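Local coordinates for DUF4621 domain-containing protein (PDB 4H3W) that is of unknown function but is a putative secreted protein built from two beta-barrel domains, at residues M50-E55 with I77-I82; L114-E119 with P161-I166; S248-I253 with N298-G303; E256-V261 with A292-L297. One frame throughout, in Å; residues are numbered along the deposited sequence.

Contact 1: M50-E55 with I77-I82; sequences MIYDGE and ITTGDI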
loop_
_atom_site.group_PDB
_atom_site.type_symbol
_atom_site.label_atom_id
_atom_site.label_comp_id
_atom_site.label_asym_id
_atom_site.label_seq_id
_atom_site.Cartn_x
_atom_site.Cartn_y
_atom_site.Cartn_z
HETATM N N MSE A 50 -4.317 -8.047 -2.444
HETATM C CA MSE A 50 -5.407 -8.264 -1.463
HETATM C C MSE A 50 -6.690 -8.613 -2.186
HETATM O O MSE A 50 -7.064 -7.942 -3.160
HETATM C CB MSE A 50 -5.619 -7.023 -0.627
HETATM C CG MSE A 50 -4.428 -6.787 0.263
HETATM SE SE MSE A 50 -4.583 -5.055 1.197
HETATM C CE MSE A 50 -4.358 -3.803 -0.281
ATOM N N ILE A 51 -7.383 -9.674 -1.743
ATOM C CA ILE A 51 -8.605 -10.108 -2.385
ATOM C C ILE A 51 -9.713 -10.240 -1.340
ATOM O O ILE A 51 -9.499 -10.828 -0.291
ATOM C CB ILE A 51 -8.417 -11.454 -3.120
ATOM C CG1 ILE A 51 -7.410 -11.274 -4.268
ATOM C CG2 ILE A 51 -9.745 -11.992 -3.636
ATOM C CD1 ILE A 51 -7.245 -12.473 -5.186
ATOM N N TYR A 52 -10.868 -9.650 -1.627
ATOM C CA TYR A 52 -12.093 -9.841 -0.851
ATOM C C TYR A 52 -13.140 -10.368 -1.787
ATOM O O TYR A 52 -13.499 -9.672 -2.733
ATOM C CB TYR A 52 -12.550 -8.527 -0.210
ATOM C CG TYR A 52 -11.519 -7.924 0.712
ATOM C CD1 TYR A 52 -10.560 -7.036 0.229
ATOM C CD2 TYR A 52 -11.501 -8.248 2.053
ATOM C CE1 TYR A 52 -9.601 -6.510 1.062
ATOM C CE2 TYR A 52 -10.547 -7.734 2.890
ATOM C CZ TYR A 52 -9.609 -6.848 2.386
ATOM O OH TYR A 52 -8.665 -6.320 3.233
ATOM N N ASP A 53 -13.613 -11.599 -1.573
ATOM C CA ASP A 53 -14.642 -12.192 -2.441
ATOM C C ASP A 53 -15.844 -12.735 -1.643
ATOM O O ASP A 53 -15.787 -12.891 -0.440
ATOM C CB ASP A 53 -14.069 -13.296 -3.372
ATOM C CG ASP A 53 -13.280 -14.377 -2.630
ATOM O OD1 ASP A 53 -13.587 -14.685 -1.464
ATOM O OD2 ASP A 53 -12.349 -14.943 -3.240
ATOM N N GLY A 54 -16.940 -12.963 -2.338
ATOM C CA GLY A 54 -18.151 -13.471 -1.708
ATOM C C GLY A 54 -19.314 -13.432 -2.663
ATOM O O GLY A 54 -19.129 -13.371 -3.884
ATOM N N GLU A 55 -20.516 -13.446 -2.092
ATOM C CA GLU A 55 -21.740 -13.384 -2.867
ATOM C C GLU A 55 -22.557 -12.180 -2.442
ATOM O O GLU A 55 -22.457 -11.731 -1.303
ATOM C CB GLU A 55 -22.559 -14.663 -2.685
ATOM C CG GLU A 55 -21.761 -15.939 -2.954
ATOM C CD GLU A 55 -22.539 -17.012 -3.708
ATOM O OE1 GLU A 55 -23.746 -16.817 -3.998
ATOM O OE2 GLU A 55 -21.931 -18.062 -4.023
ATOM N N ILE A 77 -18.546 -5.249 2.801
ATOM C CA ILE A 77 -17.312 -5.979 2.885
ATOM C C ILE A 77 -16.530 -5.333 4.012
ATOM O O ILE A 77 -16.253 -4.135 3.966
ATOM C CB ILE A 77 -16.526 -5.877 1.565
ATOM C CG1 ILE A 77 -17.409 -6.238 0.379
ATOM C CG2 ILE A 77 -15.271 -6.750 1.598
ATOM C CD1 ILE A 77 -16.747 -6.034 -0.956
ATOM N N THR A 78 -16.162 -6.122 5.016
ATOM C CA THR A 78 -15.241 -5.656 6.057
ATOM C C THR A 78 -13.790 -5.658 5.552
ATOM O O THR A 78 -13.285 -6.692 5.131
ATOM C CB THR A 78 -15.365 -6.526 7.324
ATOM O OG1 THR A 78 -16.687 -6.410 7.826
ATOM C CG2 THR A 78 -14.391 -6.068 8.423
ATOM N N THR A 79 -13.114 -4.506 5.597
ATOM C CA THR A 79 -11.713 -4.410 5.095
ATOM C C THR A 79 -10.820 -3.705 6.094
ATOM O O THR A 79 -9.862 -3.034 5.720
ATOM C CB THR A 79 -11.629 -3.719 3.702
ATOM O OG1 THR A 79 -11.954 -2.318 3.776
ATOM C CG2 THR A 79 -12.583 -4.411 2.743
ATOM N N GLY A 80 -11.126 -3.883 7.382
ATOM C CA GLY A 80 -10.396 -3.208 8.456
ATOM C C GLY A 80 -8.960 -3.650 8.628
ATOM O O GLY A 80 -8.167 -2.947 9.267
ATOM N N ASP A 81 -8.598 -4.775 8.018
ATOM C CA ASP A 81 -7.207 -5.248 8.058
ATOM C C ASP A 81 -6.237 -4.444 7.180
ATOM O O ASP A 81 -5.033 -4.495 7.422
ATOM C CB ASP A 81 -7.128 -6.759 7.712
ATOM C CG ASP A 81 -7.777 -7.142 6.348
ATOM O OD1 ASP A 81 -8.644 -6.414 5.793
ATOM O OD2 ASP A 81 -7.435 -8.248 5.862
ATOM N N ILE A 82 -6.749 -3.706 6.188
ATOM C CA ILE A 82 -5.892 -2.956 5.262
ATOM C C ILE A 82 -5.048 -1.932 5.996
ATOM O O ILE A 82 -3.883 -1.708 5.622
ATOM C CB ILE A 82 -6.690 -2.234 4.128
ATOM C CG1 ILE A 82 -7.491 -3.246 3.318
ATOM C CG2 ILE A 82 -5.742 -1.442 3.214
ATOM C CD1 ILE A 82 -8.399 -2.625 2.288
#
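Y52 carries most of this contact: its phenol ring reaches from strand 47-55 into the curve of the loop 77-82. Of all residues here it loses the most surface, followed by I82 and M50. The ring lies beneath T79, whose CG2 sits 3.8 Å from the ring centroid and only 8° off the normal, a CH-pi contact over the face. With CG anti to the carbonyl carbon (chi1 -59°), the ring is aimed along the loop, and Y52 CB is left to rest against I77 CG2 at 3.7 Å. At the far end Y52 OH donates to D81 OD1 at 2.6 Å. The carboxylate accepts on its syn side with OH 33° out of its plane, and it stands nearly perpendicular to the ring. I82 closes the end obliquely, its CG1 lying 3.3 Å from Y52 OH and 4.0 Å from M50 SE, where the selenomethionine chain bends at chi3. D81 OD2 is in turn bonded by the backbone N of S40, so the carboxylate bridges two parts of the chain. The CH-pi contact over the face and the short bond at the hydroxyl would probably limit both the turning and the shift of the ring, holding the loop 77-82 against strand 47-55.

Contact 2: L114-E119 with P161-I166; sequences LSIEAE and PGIVQI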
loop_
_atom_site.group_PDB
_atom_site.type_symbol
_atom_site.label_atom_id
_atom_site.label_comp_id
_atom_site.label_asym_id
_atom_site.label_seq_id
_atom_site.Cartn_x
_atom_site.Cartn_y
_atom_site.Cartn_z
ATOM N N LEU A 114 -23.593 -0.515 -10.691
ATOM C CA LEU A 114 -22.961 -0.902 -9.445
ATOM C C LEU A 114 -22.367 0.318 -8.739
ATOM O O LEU A 114 -21.480 0.965 -9.273
ATOM C CB LEU A 114 -21.850 -1.929 -9.673
ATOM C CG LEU A 114 -21.296 -2.556 -8.392
ATOM C CD1 LEU A 114 -22.354 -3.439 -7.747
ATOM C CD2 LEU A 114 -20.041 -3.339 -8.690
ATOM N N SER A 115 -22.876 0.601 -7.541
ATOM C CA SER A 115 -22.310 1.579 -6.648
ATOM C C SER A 115 -21.290 0.914 -5.755
ATOM O O SER A 115 -21.541 -0.139 -5.153
ATOM C CB SER A 115 -23.396 2.247 -5.790
ATOM O OG SER A 115 -22.810 3.047 -4.780
ATOM N N ILE A 116 -20.123 1.543 -5.699
ATOM C CA ILE A 116 -19.001 1.108 -4.889
ATOM C C ILE A 116 -18.623 2.243 -3.948
ATOM O O ILE A 116 -18.169 3.286 -4.395
ATOM C CB ILE A 116 -17.794 0.774 -5.755
ATOM C CG1 ILE A 116 -18.199 -0.244 -6.830
ATOM C CG2 ILE A 116 -16.636 0.236 -4.909
ATOM C CD1 ILE A 116 -17.513 -0.011 -8.164
ATOM N N GLU A 117 -18.811 2.025 -2.654
ATOM C CA GLU A 117 -18.561 3.054 -1.655
ATOM C C GLU A 117 -17.514 2.559 -0.688
ATOM O O GLU A 117 -17.668 1.498 -0.090
ATOM C CB GLU A 117 -19.799 3.411 -0.880
ATOM C CG GLU A 117 -19.595 4.685 -0.071
ATOM C CD GLU A 117 -20.864 5.173 0.594
ATOM O OE1 GLU A 117 -21.647 4.317 1.068
ATOM O OE2 GLU A 117 -21.062 6.415 0.640
ATOM N N ALA A 118 -16.470 3.347 -0.508
ATOM C CA ALA A 118 -15.473 3.014 0.467
ATOM C C ALA A 118 -15.610 3.969 1.616
ATOM O O ALA A 118 -15.953 5.123 1.413
ATOM C CB ALA A 118 -14.100 3.108 -0.138
ATOM N N GLU A 119 -15.374 3.489 2.831
ATOM C CA GLU A 119 -15.385 4.420 3.960
ATOM C C GLU A 119 -14.434 3.990 5.054
ATOM O O GLU A 119 -14.121 2.806 5.233
ATOM C CB GLU A 119 -16.806 4.621 4.549
ATOM C CG GLU A 119 -17.306 3.441 5.362
ATOM C CD GLU A 119 -18.631 3.708 6.064
ATOM O OE1 GLU A 119 -19.542 4.302 5.448
ATOM O OE2 GLU A 119 -18.761 3.311 7.240
ATOM N N PRO A 161 -9.541 3.954 -8.396
ATOM C CA PRO A 161 -8.328 4.019 -7.589
ATOM C C PRO A 161 -8.363 5.113 -6.517
ATOM O O PRO A 161 -7.853 4.936 -5.424
ATOM C CB PRO A 161 -7.226 4.343 -8.610
ATOM C CG PRO A 161 -7.757 3.787 -9.905
ATOM C CD PRO A 161 -9.248 4.027 -9.844
ATOM N N GLY A 162 -8.953 6.247 -6.862
ATOM C CA GLY A 162 -9.153 7.312 -5.894
ATOM C C GLY A 162 -9.995 6.988 -4.690
ATOM O O GLY A 162 -9.712 7.478 -3.583
ATOM N N ILE A 163 -10.999 6.116 -4.819
ATOM C CA ILE A 163 -11.802 5.801 -3.619
ATOM C C ILE A 163 -11.027 4.799 -2.738
ATOM O O ILE A 163 -11.197 4.749 -1.520
ATOM C CB ILE A 163 -13.270 5.320 -3.927
ATOM C CG1 ILE A 163 -13.352 3.834 -4.185
ATOM C CG2 ILE A 163 -13.911 6.088 -5.108
ATOM C CD1 ILE A 163 -14.773 3.324 -4.132
ATOM N N VAL A 164 -10.232 3.937 -3.356
ATOM C CA VAL A 164 -9.440 2.958 -2.606
ATOM C C VAL A 164 -8.308 3.625 -1.842
ATOM O O VAL A 164 -7.941 3.165 -0.775
ATOM C CB VAL A 164 -8.864 1.880 -3.567
ATOM C CG1 VAL A 164 -7.773 1.056 -2.899
ATOM C CG2 VAL A 164 -9.989 1.009 -4.086
ATOM N N GLN A 165 -7.771 4.714 -2.374
ATOM C CA GLN A 165 -6.566 5.315 -1.760
ATOM C C GLN A 165 -6.812 5.919 -0.369
ATOM O O GLN A 165 -5.872 6.127 0.358
ATOM C CB GLN A 165 -5.936 6.349 -2.703
ATOM C CG GLN A 165 -6.587 7.703 -2.817
ATOM C CD GLN A 165 -5.783 8.569 -3.777
ATOM O OE1 GLN A 165 -5.414 8.132 -4.853
ATOM N NE2 GLN A 165 -5.460 9.750 -3.363
ATOM N N ILE A 166 -8.060 6.185 -0.007
ATOM C CA ILE A 166 -8.380 6.640 1.356
ATOM C C ILE A 166 -8.048 5.590 2.438
ATOM O O ILE A 166 -7.995 5.908 3.613
ATOM C CB ILE A 166 -9.887 7.063 1.516
ATOM C CG1 ILE A 166 -10.821 5.849 1.495
ATOM C CG2 ILE A 166 -10.266 8.111 0.459
ATOM C CD1 ILE A 166 -12.267 6.157 1.789
#
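I163 and A118 meet where strand 109-117 runs out into a loop, and the evidence is of apolar packing between side chains, supplemented by methyl groups resting on backbone carbonyls. Among the side-chain contacts, I163 CD1 lies 3.7 Å from I116 CG2, the two side chains crossing at about a right angle, and 4.1 Å from A118 CB. The same methyl of A118 receives I166 CD1 at 4.0 Å, so the small alanine is touched by both isoleucines, I163 from helix 161-164 and I166 from the residues just after it. Each isoleucine places CG1 between its backbone N and carbonyl carbon, at chi1 86° in I163 and 72° in I166, and from there an extended chi2 carries CD1 across to the strand in I163 and to the residues just past it in I166.

The second kind of contact joins carbon to carbonyl oxygen. I163 CD1 touches I116 O at 3.4 Å, I166 CD1 approaches A118 O at 3.8 Å, and in the reverse sense A118 CB lies 3.6 Å from I163 O. These are van der Waals contacts, and the segments share no direct polar bond.

Helix 161-164 thus covers the end of strand 109-117, which is hydrogen-bonded between strands 172-177 and 126-134 in a four-stranded antiparallel sheet. I116 also packs on L173 of the first neighbour, and A118 on P168 in the loop leading to it.

Contact 3: S248-I253 with N298-G303; sequences SIEMVI and NLHLTG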
loop_
_atom_site.group_PDB
_atom_site.type_symbol
_atom_site.label_atom_id
_atom_site.label_comp_id
_atom_site.label_asym_id
_atom_site.label_seq_id
_atom_site.Cartn_x
_atom_site.Cartn_y
_atom_site.Cartn_z
ATOM N N SER A 248 12.668 8.504 0.514
ATOM C CA SER A 248 13.339 9.620 1.131
ATOM C C SER A 248 13.668 9.144 2.536
ATOM O O SER A 248 12.753 8.865 3.351
ATOM C CB SER A 248 12.458 10.867 1.153
ATOM O OG SER A 248 13.149 11.921 1.780
ATOM N N ILE A 249 14.963 9.021 2.821
ATOM C CA ILE A 249 15.389 8.398 4.049
ATOM C C ILE A 249 15.743 9.468 5.068
ATOM O O ILE A 249 16.649 10.284 4.870
ATOM C CB ILE A 249 16.577 7.453 3.831
ATOM C CG1 ILE A 249 16.192 6.348 2.857
ATOM C CG2 ILE A 249 17.059 6.881 5.162
ATOM C CD1 ILE A 249 17.376 5.607 2.294
ATOM N N GLU A 250 15.056 9.384 6.197
ATOM C CA GLU A 250 15.295 10.241 7.344
ATOM C C GLU A 250 15.886 9.387 8.457
ATOM O O GLU A 250 15.264 8.429 8.894
ATOM C CB GLU A 250 13.981 10.885 7.769
ATOM C CG GLU A 250 14.028 11.817 8.976
ATOM C CD GLU A 250 12.624 12.109 9.579
ATOM O OE1 GLU A 250 11.663 11.312 9.362
ATOM O OE2 GLU A 250 12.484 13.147 10.272
HETATM N N MSE A 251 17.061 9.769 8.938
HETATM C CA MSE A 251 17.780 8.988 9.935
HETATM C C MSE A 251 17.543 9.520 11.329
HETATM O O MSE A 251 17.702 10.726 11.594
HETATM C CB MSE A 251 19.280 9.039 9.597
HETATM C CG MSE A 251 20.082 8.372 10.708
HETATM SE SE MSE A 251 21.949 8.062 10.166
HETATM C CE MSE A 251 21.658 6.631 8.874
ATOM N N VAL A 252 17.182 8.623 12.247
ATOM C CA VAL A 252 17.084 8.969 13.647
ATOM C C VAL A 252 18.033 8.112 14.447
ATOM O O VAL A 252 18.075 6.895 14.318
ATOM C CB VAL A 252 15.652 8.814 14.204
ATOM C CG1 VAL A 252 15.568 9.358 15.638
ATOM C CG2 VAL A 252 14.642 9.514 13.291
ATOM N N ILE A 253 18.806 8.779 15.294
ATOM C CA ILE A 253 19.735 8.111 16.159
ATOM C C ILE A 253 19.040 7.946 17.493
ATOM O O ILE A 253 18.578 8.924 18.037
ATOM C CB ILE A 253 21.029 8.936 16.344
ATOM C CG1 ILE A 253 21.663 9.307 14.990
ATOM C CG2 ILE A 253 22.015 8.180 17.225
ATOM C CD1 ILE A 253 22.110 8.128 14.188
ATOM N N ASN A 298 13.755 6.128 8.886
ATOM C CA ASN A 298 12.379 6.397 8.466
ATOM C C ASN A 298 12.306 6.488 6.952
ATOM O O ASN A 298 12.859 7.414 6.335
ATOM C CB ASN A 298 11.831 7.670 9.069
ATOM C CG ASN A 298 11.723 7.622 10.583
ATOM O OD1 ASN A 298 11.596 6.566 11.197
ATOM N ND2 ASN A 298 11.746 8.776 11.180
ATOM N N LEU A 299 11.672 5.504 6.352
ATOM C CA LEU A 299 11.626 5.401 4.907
ATOM C C LEU A 299 10.317 5.986 4.418
ATOM O O LEU A 299 9.261 5.363 4.553
ATOM C CB LEU A 299 11.772 3.954 4.477
ATOM C CG LEU A 299 12.905 3.117 5.066
ATOM C CD1 LEU A 299 12.821 1.685 4.551
ATOM C CD2 LEU A 299 14.250 3.724 4.740
ATOM N N HIS A 300 10.382 7.190 3.874
ATOM C CA HIS A 300 9.228 7.865 3.277
ATOM C C HIS A 300 9.055 7.354 1.832
ATOM O O HIS A 300 9.856 7.677 0.931
ATOM C CB HIS A 300 9.411 9.390 3.415
ATOM C CG HIS A 300 9.603 9.835 4.843
ATOM N ND1 HIS A 300 8.570 10.311 5.628
ATOM C CD2 HIS A 300 10.708 9.842 5.641
ATOM C CE1 HIS A 300 9.030 10.623 6.826
ATOM N NE2 HIS A 300 10.321 10.334 6.866
ATOM N N LEU A 301 8.087 6.456 1.639
ATOM C CA LEU A 301 7.889 5.737 0.373
ATOM C C LEU A 301 6.926 6.467 -0.514
ATOM O O LEU A 301 5.894 6.961 -0.058
ATOM C CB LEU A 301 7.348 4.318 0.632
ATOM C CG LEU A 301 8.027 3.506 1.708
ATOM C CD1 LEU A 301 7.257 2.217 1.928
ATOM C CD2 LEU A 301 9.463 3.221 1.337
ATOM N N THR A 302 7.259 6.570 -1.780
ATOM C CA THR A 302 6.376 7.205 -2.748
ATOM C C THR A 302 6.330 6.392 -4.015
ATOM O O THR A 302 7.277 5.689 -4.377
ATOM C CB THR A 302 6.825 8.647 -3.075
ATOM O OG1 THR A 302 8.204 8.639 -3.460
ATOM C CG2 THR A 302 6.628 9.574 -1.874
ATOM N N GLY A 303 5.189 6.459 -4.678
ATOM C CA GLY A 303 4.976 5.745 -5.900
ATOM C C GLY A 303 5.748 6.250 -7.077
ATOM O O GLY A 303 6.115 7.431 -7.138
#
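E250 OE1 is gripped by two donors from the neighbouring strand, H300 NE2 at 3.0 Å and N298 ND2 at 3.1 Å. They arrive from opposite faces of the carboxylate plane, the imidazole 39° and the amide 65° out of it. Both donors nevertheless point well: the oxygen lies close to the plane of the H300 ring and of the N298 amide, and both N-H...O bonds are fairly straight. The E250 side chain runs out fully extended, which sets OE1 between the two donors, while V252 CG2 flanks N298 ND2 at 3.7 Å. A leucine in its place would probably leave the amide and the imidazole without their shared acceptor and free to turn.

Beneath these side chains, strands 246-254 and 294-302 run antiparallel at the centre of a four-stranded sheet in one of the protein's two beta-barrel domains. S248 with H300 and E250 with N298 are hydrogen-bonded pairs, the shortest link being N298 N to E250 O at 2.8 Å. Between them I249 and L299 form the non-hydrogen-bonded pair, and their side chains lie side by side on the other face, with I249 CG1 3.8 Å from L299 CD2. On the polar face, S248 CB meets H300 CB at 4.1 Å, whereas S248 OG turns to E269 for its hydrogen bond.

Contact 4: E256-V261 with A292-L297; sequences ENNVPV and ARHIDL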
loop_
_atom_site.group_PDB
_atom_site.type_symbol
_atom_site.label_atom_id
_atom_site.label_comp_id
_atom_site.label_asym_id
_atom_site.label_seq_id
_atom_site.Cartn_x
_atom_site.Cartn_y
_atom_site.Cartn_z
ATOM N N GLU A 256 20.025 4.076 24.341
ATOM C CA GLU A 256 19.783 2.724 24.894
ATOM C C GLU A 256 18.352 2.504 25.393
ATOM O O GLU A 256 17.921 1.366 25.524
ATOM C CB GLU A 256 20.755 2.405 26.025
ATOM C CG GLU A 256 20.676 3.323 27.231
ATOM C CD GLU A 256 21.759 3.030 28.273
ATOM O OE1 GLU A 256 22.272 1.892 28.328
ATOM O OE2 GLU A 256 22.085 3.942 29.045
ATOM N N ASN A 257 17.620 3.580 25.648
ATOM C CA ASN A 257 16.201 3.479 26.012
ATOM C C ASN A 257 15.236 3.724 24.852
ATOM O O ASN A 257 14.059 3.925 25.068
ATOM C CB ASN A 257 15.922 4.436 27.165
ATOM C CG ASN A 257 16.623 4.013 28.435
ATOM O OD1 ASN A 257 16.492 2.866 28.869
ATOM N ND2 ASN A 257 17.430 4.917 29.019
ATOM N N ASN A 258 15.738 3.683 23.621
ATOM C CA ASN A 258 14.979 4.013 22.439
ATOM C C ASN A 258 14.347 5.399 22.530
ATOM O O ASN A 258 13.216 5.583 22.118
ATOM C CB ASN A 258 13.943 2.904 22.171
ATOM C CG ASN A 258 14.605 1.599 21.764
ATOM O OD1 ASN A 258 15.282 1.549 20.743
ATOM N ND2 ASN A 258 14.432 0.544 22.558
ATOM N N VAL A 259 15.093 6.355 23.090
ATOM C CA VAL A 259 14.766 7.761 23.038
ATOM C C VAL A 259 15.687 8.461 22.003
ATOM O O VAL A 259 16.890 8.237 22.010
ATOM C CB VAL A 259 14.973 8.437 24.396
ATOM C CG1 VAL A 259 14.601 9.924 24.329
ATOM C CG2 VAL A 259 14.157 7.733 25.484
ATOM N N PRO A 260 15.132 9.324 21.139
ATOM C CA PRO A 260 15.984 9.905 20.104
ATOM C C PRO A 260 17.083 10.767 20.681
ATOM O O PRO A 260 16.868 11.452 21.634
ATOM C CB PRO A 260 15.007 10.774 19.295
ATOM C CG PRO A 260 13.703 10.048 19.429
ATOM C CD PRO A 260 13.705 9.601 20.875
ATOM N N VAL A 261 18.275 10.672 20.108
ATOM C CA VAL A 261 19.331 11.615 20.364
ATOM C C VAL A 261 18.909 12.885 19.615
ATOM O O VAL A 261 18.292 12.781 18.542
ATOM C CB VAL A 261 20.696 11.047 19.897
ATOM C CG1 VAL A 261 21.779 12.104 19.980
ATOM C CG2 VAL A 261 21.083 9.806 20.717
ATOM N N ALA A 292 24.496 7.562 21.419
ATOM C CA ALA A 292 23.958 6.799 20.306
ATOM C C ALA A 292 24.147 5.278 20.485
ATOM O O ALA A 292 25.215 4.820 20.893
ATOM C CB ALA A 292 24.603 7.277 18.998
ATOM N N ARG A 293 23.111 4.504 20.206
ATOM C CA ARG A 293 23.191 3.036 20.191
ATOM C C ARG A 293 22.576 2.373 18.954
ATOM O O ARG A 293 23.161 1.449 18.415
ATOM C CB ARG A 293 22.514 2.451 21.444
ATOM C CG ARG A 293 23.109 2.927 22.769
ATOM C CD ARG A 293 24.473 2.324 23.022
ATOM N NE ARG A 293 24.961 2.717 24.332
ATOM C CZ ARG A 293 25.527 3.885 24.625
ATOM N NH1 ARG A 293 25.716 4.815 23.707
ATOM N NH2 ARG A 293 25.922 4.111 25.852
ATOM N N HIS A 294 21.394 2.833 18.533
ATOM C CA HIS A 294 20.661 2.267 17.442
ATOM C C HIS A 294 20.402 3.351 16.400
ATOM O O HIS A 294 20.444 4.540 16.698
ATOM C CB HIS A 294 19.304 1.702 17.918
ATOM C CG HIS A 294 19.392 0.983 19.224
ATOM N ND1 HIS A 294 20.162 -0.143 19.382
ATOM C CD2 HIS A 294 18.829 1.229 20.434
ATOM C CE1 HIS A 294 20.081 -0.561 20.632
ATOM N NE2 HIS A 294 19.276 0.252 21.289
ATOM N N ILE A 295 20.054 2.887 15.212
ATOM C CA ILE A 295 19.592 3.756 14.150
ATOM C C ILE A 295 18.182 3.342 13.735
ATOM O O ILE A 295 17.925 2.164 13.497
ATOM C CB ILE A 295 20.566 3.711 12.967
ATOM C CG1 ILE A 295 21.917 4.337 13.371
ATOM C CG2 ILE A 295 20.036 4.462 11.756
ATOM C CD1 ILE A 295 23.010 4.050 12.388
ATOM N N ASP A 296 17.289 4.326 13.659
ATOM C CA ASP A 296 16.033 4.171 12.926
ATOM C C ASP A 296 16.109 4.912 11.586
ATOM O O ASP A 296 16.402 6.110 11.563
ATOM C CB ASP A 296 14.856 4.711 13.724
ATOM C CG ASP A 296 14.319 3.710 14.736
ATOM O OD1 ASP A 296 14.459 2.492 14.535
ATOM O OD2 ASP A 296 13.717 4.156 15.702
ATOM N N LEU A 297 15.874 4.186 10.496
ATOM C CA LEU A 297 15.724 4.756 9.147
ATOM C C LEU A 297 14.245 4.899 8.881
ATOM O O LEU A 297 13.524 3.892 8.802
ATOM C CB LEU A 297 16.362 3.864 8.114
ATOM C CG LEU A 297 17.857 3.567 8.249
ATOM C CD1 LEU A 297 18.362 2.649 7.157
ATOM C CD2 LEU A 297 18.617 4.893 8.242
HETATM O O HOH W 1 19.044 -0.878 23.862
#
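R293 lays its aliphatic part against E256, CG standing 3.6 Å from E256 N and 4.1 Å from E256 CB. The arginine chain bends at chi2 (-72°), which folds the guanidinium back toward the preceding residue, where NH1 donates to A292 O at 2.9 Å. This bond lies in the guanidinium plane, but the donor stands 60° above the carbonyl plane; NH1 also bonds the carbonyl of the dimethyl-lysine at position 290. The carboxylate of E256 and the guanidinium do not touch, so their opposite charges could attract only at longer range. An alanine here is likely to strip E256 of its hydrocarbon cover and to leave the A292 carbonyl without its side-chain donor.

R293 CB also sits 3.8 Å above the centre of the H294 imidazole, covering one face. N258 crosses that ring obliquely, its amide 24° from the ring plane, with OD1 3.6 Å from H294 CD2; the firmer partner of that oxygen is R214. In the ring plane, at its edge, a water lies 2.8 Å from H294 NE2 and donates to E256 O at 3.0 Å, bridging loop and strand. D217 N bonds the ring's other nitrogen, so both ring nitrogens have a partner. Farther along, V261 CG2 packs against A292 N at 4.1 Å.

R293 and H294 both pair through their backbones with M254, the geometry of a classic beta bulge. The bulge sets R293 and H294 opposite M254 of strand 246-254, with the loop after that strand folded over them.

How the contacts relate
Along the chain contacts 1 and 2 come first, each closed before the next opens, and contact 4 is nested inside the loop that contact 3 closes. The first two have centres 13 Å apart and do not touch; they involve strands 47-55 and 109-117, which belong to different sheets. Contacts 3 and 4 lie on the opposite side of the chain's centre, their centres 28 to 39 Å from those of the first pair. These two share strand 294-302 and touch directly: V252 N lies 2.7 Å from D296 O, a probable hydrogen bond, and I253 CG2 packs on A292 CB. The separation is consistent with one pair in each beta-barrel domain.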